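PDB 6FFL: Maltose/maltodextrin transport permease homologue, which probably takes part in maltose and maltodextrin uptake, this chain being the periplasmic-type MalE solute-binding domain fused to the transmembrane subunit MalF, with maltotriose bound. Local coordinates for residues 178-181 with 186-189; 351-356 with 377-382. All coordinates share one frame; numbering follows the deposited sequence.

Interaction 1. Residues 178-181 with 186-189; sequences FLKA and PNLN
Phe178 and Asn187 meet through their backbones where the loop between helix 170-173 and helix 191-205 of this solute-binding domain folds back on itself as a hairpin-like turn, closed by a single beta bridge pairing Leu179 with Pro186. The hydrogen bond across the turn runs from Asn187 N to Phe178 O, 2.9 Å long and fairly straight at 157°. Leu179 and Pro186 form the non-hydrogen-bonded pair, so the proline's missing N-H costs the bridge nothing. An apolar contact sits beside the bond. Leu188 CD2 lies 3.6 Å from Phe178 O and 3.8 Å from Phe178 CB, so one methyl covers both the acceptor and the root of the aromatic side chain. That side chain leaves its backbone away from 186-189, although CB still touches Leu188; with CG held between the backbone N and the carbonyl carbon (chi1 64°), the ring meets that of Trp351 on helix 346-362, and the side chain also touches Val350. Leu179 adds a looser touch, CD1 to Pro186 N, while Pro186 and Leu188 also touch Val350. Nearer solvent, at exposed Lys180, the side chains of Lys180 and Asn187 cross at about a right angle, the extended lysine chain laying its CG 3.9 Å from Asn187 CB. Further polar contacts tie 186-189 to its surroundings. Gln376 of helix 368-384 reads its backbone twice, accepting from Leu188 N and donating to Pro186 O, which ties the loop to that helix. Asn187 carries its amide with CG opposite the backbone N (chi1 -166°); there ND2 is bonded to Ala177 O, the carbonyl just ahead of Phe178, whereas OD1 comes to 4.1 Å from Lys180 CE.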
loop_
_atom_site.group_PDB
_atom_site.type_symbol
_atom_site.label_atom_id
_atom_site.label_comp_id
_atom_site.label_asym_id
_atom_site.label_seq_id
_atom_site.Cartn_x
_atom_site.Cartn_y
_atom_site.Cartn_z
ATOM N N PHE A 178 -7.234 14.033 -5.467
ATOM C CA PHE A 178 -7.195 13.556 -6.849
ATOM C C PHE A 178 -8.503 12.925 -7.301
ATOM O O PHE A 178 -8.644 12.611 -8.484
ATOM C CB PHE A 178 -6.028 12.573 -7.067
ATOM C CG PHE A 178 -6.129 11.276 -6.283
ATOM C CD1 PHE A 178 -6.898 10.223 -6.746
ATOM C CD2 PHE A 178 -5.382 11.092 -5.123
ATOM C CE1 PHE A 178 -6.973 9.023 -6.044
ATOM C CE2 PHE A 178 -5.443 9.890 -4.414
ATOM C CZ PHE A 178 -6.243 8.854 -4.879
ATOM N N LEU A 179 -9.450 12.735 -6.396
ATOM C CA LEU A 179 -10.786 12.256 -6.720
ATOM C C LEU A 179 -11.777 13.243 -6.125
ATOM O O LEU A 179 -11.598 13.692 -4.990
ATOM C CB LEU A 179 -10.997 10.850 -6.135
ATOM C CG LEU A 179 -11.969 9.820 -6.684
ATOM C CD1 LEU A 179 -11.761 9.593 -8.174
ATOM C CD2 LEU A 179 -11.777 8.522 -5.896
ATOM N N LYS A 180 -12.805 13.600 -6.888
ATOM C CA LYS A 180 -13.804 14.519 -6.366
ATOM C C LYS A 180 -14.619 13.848 -5.261
ATOM O O LYS A 180 -14.480 12.655 -4.980
ATOM C CB LYS A 180 -14.721 15.009 -7.482
ATOM C CG LYS A 180 -14.068 15.998 -8.422
ATOM C CD LYS A 180 -15.051 16.464 -9.472
ATOM C CE LYS A 180 -14.497 17.642 -10.251
ATOM N NZ LYS A 180 -15.489 18.181 -11.226
ATOM N N ALA A 181 -15.489 14.643 -4.631
ATOM C CA ALA A 181 -16.228 14.167 -3.465
ATOM C C ALA A 181 -17.132 12.991 -3.807
ATOM O O ALA A 181 -17.382 12.134 -2.952
ATOM C CB ALA A 181 -17.053 15.304 -2.863
ATOM N N PRO A 186 -12.460 11.793 -11.657
ATOM C CA PRO A 186 -11.057 12.191 -11.497
ATOM C C PRO A 186 -10.933 13.701 -11.384
ATOM O O PRO A 186 -11.685 14.453 -12.008
ATOM C CB PRO A 186 -10.389 11.678 -12.780
ATOM C CG PRO A 186 -11.288 10.582 -13.267
ATOM C CD PRO A 186 -12.684 11.029 -12.892
ATOM N N ASN A 187 -9.978 14.137 -10.566
ATOM C CA ASN A 187 -9.671 15.548 -10.377
ATOM C C ASN A 187 -8.161 15.704 -10.510
ATOM O O ASN A 187 -7.470 15.991 -9.534
ATOM C CB ASN A 187 -10.167 16.045 -9.015
ATOM C CG ASN A 187 -10.175 17.559 -8.910
ATOM O OD1 ASN A 187 -10.479 18.259 -9.871
ATOM N ND2 ASN A 187 -9.834 18.068 -7.735
ATOM N N LEU A 188 -7.657 15.516 -11.733
ATOM C CA LEU A 188 -6.220 15.493 -11.974
ATOM C C LEU A 188 -5.692 16.726 -12.687
ATOM O O LEU A 188 -4.495 17.017 -12.572
ATOM C CB LEU A 188 -5.840 14.248 -12.792
ATOM C CG LEU A 188 -6.393 12.917 -12.266
ATOM C CD1 LEU A 188 -5.968 11.763 -13.175
ATOM C CD2 LEU A 188 -5.924 12.705 -10.819
ATOM N N ASN A 189 -6.535 17.455 -13.425
ATOM C CA ASN A 189 -6.069 18.654 -14.134
ATOM C C ASN A 189 -6.082 19.842 -13.171
ATOM O O ASN A 189 -6.864 20.789 -13.291
ATOM C CB ASN A 189 -6.926 18.929 -15.366
ATOM C CG ASN A 189 -6.374 20.084 -16.196
ATOM O OD1 ASN A 189 -5.207 20.453 -16.055
ATOM N ND2 ASN A 189 -7.214 20.670 -17.048
#

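Interaction 2. Residues 351-356 with 377-382; sequences WDSLRI and ITAEQQ. With GLC (alpha-D-glucopyranose), chain B.
Ser353 and Ala379 face each other at the crossing of two helices, 346-362 and 368-384, which form a helical hairpin near the C-terminal end of the binding domain. Their short segments run roughly antiparallel at 146°, with axes 8.6 Å apart at closest approach. Small residues permit this spacing: Ser353 CB lies 4.0 Å from Ala379 CB. In one of two modelled conformers, Ser353 OG, opposite its own backbone N (chi1 -177°), sits 3.4 Å from Thr378 CB and is hydrogen-bonded to Ala375 O. Thr378 likewise has two conformers; in the one described here OG1 bonds to Gln374 O of its own helix, while the CG2 methyl lies near Ser353.

The more open flank is polar. Gln382 stretches out to Asp352, and NE2 donates to OD2 over 3.1 Å at 166°, using the anti lone pair. Amide and carboxylate are nearly coplanar, although the two side chains cross at about a right angle. Asp352 OD1 meanwhile takes salt bridges from Arg348 and from Arg355 NH1, so the carboxylate links the crossing to the maltotriose pocket. There Arg355, in one of its two conformers, is also paired with Glu43 and Glu163 through NH2 and holds its guanidinium edge toward a glucose unit; Asp352 probably helps to orient the guanidinium. Trp351, turned away from 377-382, lays one indole face against the same sugar in a CH-pi-like arrangement, its CD1 3.6 Å from glucose C4.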
loop_
_atom_site.group_PDB
_atom_site.type_symbol
_atom_site.label_atom_id
_atom_site.label_comp_id
_atom_site.label_asym_id
_atom_site.label_seq_id
_atom_site.Cartn_x
_atom_site.Cartn_y
_atom_site.Cartn_z
ATOM N N TRP A 351 -5.160 5.663 -11.238
ATOM C CA TRP A 351 -3.805 5.151 -11.027
ATOM C C TRP A 351 -3.086 4.928 -12.351
ATOM O O TRP A 351 -1.905 5.266 -12.500
ATOM C CB TRP A 351 -3.838 3.829 -10.260
ATOM C CG TRP A 351 -4.253 3.878 -8.835
ATOM C CD1 TRP A 351 -5.141 3.033 -8.230
ATOM C CD2 TRP A 351 -3.774 4.766 -7.803
ATOM N NE1 TRP A 351 -5.256 3.349 -6.890
ATOM C CE2 TRP A 351 -4.430 4.406 -6.607
ATOM C CE3 TRP A 351 -2.858 5.830 -7.778
ATOM C CZ2 TRP A 351 -4.209 5.072 -5.400
ATOM C CZ3 TRP A 351 -2.644 6.492 -6.572
ATOM C CH2 TRP A 351 -3.315 6.106 -5.404
ATOM N N ASP A 352 -3.764 4.290 -13.308
ATOM C CA ASP A 352 -3.101 3.951 -14.565
ATOM C C ASP A 352 -2.726 5.198 -15.353
ATOM O O ASP A 352 -1.643 5.255 -15.945
ATOM C CB ASP A 352 -3.991 3.028 -15.397
ATOM C CG ASP A 352 -4.119 1.633 -14.780
ATOM O OD1 ASP A 352 -3.229 1.243 -14.003
ATOM O OD2 ASP A 352 -5.103 0.930 -15.081
ATOM N N SER A 353 -3.614 6.195 -15.386
ATOM C CA SER A 353 -3.312 7.443 -16.082
ATOM C C SER A 353 -2.174 8.194 -15.403
ATOM O O SER A 353 -1.271 8.708 -16.076
ATOM C CB SER A 353 -4.560 8.322 -16.146
ATOM O OG SER A 353 -4.302 9.511 -16.870
ATOM N N LEU A 354 -2.202 8.276 -14.071
ATOM C CA LEU A 354 -1.131 8.964 -13.359
ATOM C C LEU A 354 0.219 8.315 -13.632
ATOM O O LEU A 354 1.228 9.011 -13.822
ATOM C CB LEU A 354 -1.426 8.974 -11.860
ATOM C CG LEU A 354 -2.487 9.950 -11.367
ATOM C CD1 LEU A 354 -2.740 9.691 -9.882
ATOM C CD2 LEU A 354 -2.028 11.394 -11.604
ATOM N N ARG A 355 0.269 6.983 -13.668
ATOM C CA ARG A 355 1.556 6.328 -13.879
ATOM C C ARG A 355 2.102 6.629 -15.267
ATOM O O ARG A 355 3.293 6.924 -15.421
ATOM C CB ARG A 355 1.440 4.821 -13.669
ATOM C CG ARG A 355 2.798 4.118 -13.608
ATOM C CD ARG A 355 2.643 2.595 -13.587
ATOM N NE ARG A 355 1.966 2.135 -12.377
ATOM C CZ ARG A 355 0.711 1.699 -12.334
ATOM N NH1 ARG A 355 -0.021 1.652 -13.439
ATOM N NH2 ARG A 355 0.191 1.305 -11.181
ATOM N N ILE A 356 1.243 6.561 -16.286
ATOM C CA ILE A 356 1.674 6.838 -17.650
ATOM C C ILE A 356 2.216 8.259 -17.761
ATOM O O ILE A 356 3.310 8.484 -18.295
ATOM C CB ILE A 356 0.508 6.604 -18.627
ATOM C CG1 ILE A 356 0.198 5.114 -18.739
ATOM C CG2 ILE A 356 0.813 7.214 -20.013
ATOM C CD1 ILE A 356 -1.194 4.844 -19.287
ATOM N N ILE A 377 -7.502 13.746 -19.036
ATOM C CA ILE A 377 -8.147 13.313 -20.275
ATOM C C ILE A 377 -8.084 11.799 -20.403
ATOM O O ILE A 377 -9.084 11.149 -20.732
ATOM C CB ILE A 377 -7.515 14.009 -21.500
ATOM C CG1 ILE A 377 -7.819 15.511 -21.484
ATOM C CG2 ILE A 377 -8.031 13.369 -22.810
ATOM C CD1 ILE A 377 -6.847 16.339 -22.325
ATOM N N THR A 378 -6.912 11.218 -20.133
ATOM C CA THR A 378 -6.734 9.775 -20.272
ATOM C C THR A 378 -7.574 9.010 -19.257
ATOM O O THR A 378 -8.160 7.970 -19.586
ATOM C CB THR A 378 -5.248 9.431 -20.137
ATOM O OG1 THR A 378 -4.539 9.980 -21.255
ATOM C CG2 THR A 378 -5.035 7.929 -20.094
ATOM N N ALA A 379 -7.658 9.514 -18.023
ATOM C CA ALA A 379 -8.468 8.850 -17.002
ATOM C C ALA A 379 -9.937 8.841 -17.400
ATOM O O ALA A 379 -10.617 7.812 -17.280
ATOM C CB ALA A 379 -8.295 9.539 -15.646
ATOM N N GLU A 380 -10.433 9.980 -17.894
ATOM C CA GLU A 380 -11.826 10.048 -18.318
ATOM C C GLU A 380 -12.081 9.110 -19.487
ATOM O O GLU A 380 -13.126 8.453 -19.543
ATOM C CB GLU A 380 -12.202 11.484 -18.692
ATOM C CG GLU A 380 -12.359 12.431 -17.499
ATOM C CD GLU A 380 -12.505 13.885 -17.930
ATOM O OE1 GLU A 380 -12.239 14.185 -19.113
ATOM O OE2 GLU A 380 -12.877 14.730 -17.089
ATOM N N GLN A 381 -11.130 9.020 -20.422
ATOM C CA GLN A 381 -11.295 8.090 -21.536
ATOM C C GLN A 381 -11.323 6.642 -21.054
ATOM O O GLN A 381 -12.162 5.848 -21.501
ATOM C CB GLN A 381 -10.188 8.293 -22.573
ATOM C CG GLN A 381 -10.324 7.369 -23.792
ATOM C CD GLN A 381 -11.608 7.603 -24.588
ATOM O OE1 GLN A 381 -11.999 8.744 -24.841
ATOM N NE2 GLN A 381 -12.263 6.518 -24.993
ATOM N N GLN A 382 -10.422 6.274 -20.134
ATOM C CA GLN A 382 -10.412 4.904 -19.626
ATOM C C GLN A 382 -11.715 4.581 -18.903
ATOM O O GLN A 382 -12.228 3.462 -19.008
ATOM C CB GLN A 382 -9.208 4.680 -18.699
ATOM C CG GLN A 382 -8.989 3.215 -18.242
ATOM C CD GLN A 382 -7.673 3.018 -17.477
ATOM O OE1 GLN A 382 -6.750 3.825 -17.604
ATOM N NE2 GLN A 382 -7.589 1.946 -16.672
HETATM C C1 GLC B . -1.621 0.991 -4.710
HETATM C C2 GLC B . -2.968 0.428 -5.169
HETATM C C3 GLC B . -2.827 -0.137 -6.586
HETATM C C4 GLC B . -2.306 0.936 -7.525
HETATM C C5 GLC B . -0.984 1.506 -6.992
HETATM C C6 GLC B . -0.567 2.723 -7.811
HETATM O O2 GLC B . -3.443 -0.583 -4.258
HETATM O O3 GLC B . -4.111 -0.594 -7.066
HETATM O O4 GLC B . -2.100 0.361 -8.825
HETATM O O5 GLC B . -1.183 1.972 -5.653
HETATM O O6 GLC B . 0.789 3.128 -7.521
#

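Overall arrangement
Interaction 1 closes along the chain before interaction 2 opens, and their centres lie 12 Å apart on the same side of the chain's centre. Helices 346-362 and 368-384 are common to both: interaction 2 is their crossing, while the loop of interaction 1 packs against each of them. Pro186 and Leu188 rest on Ala379, and Leu188 also meets Leu354. The loop thus packs on both helices near their crossing, through Pro186 and Leu188. Because Trp351 and Arg355 line the glycan pocket, the 351-356 side of interaction 2 borders the sugar directly, whereas interaction 1 stands behind it as a second shell through Phe178.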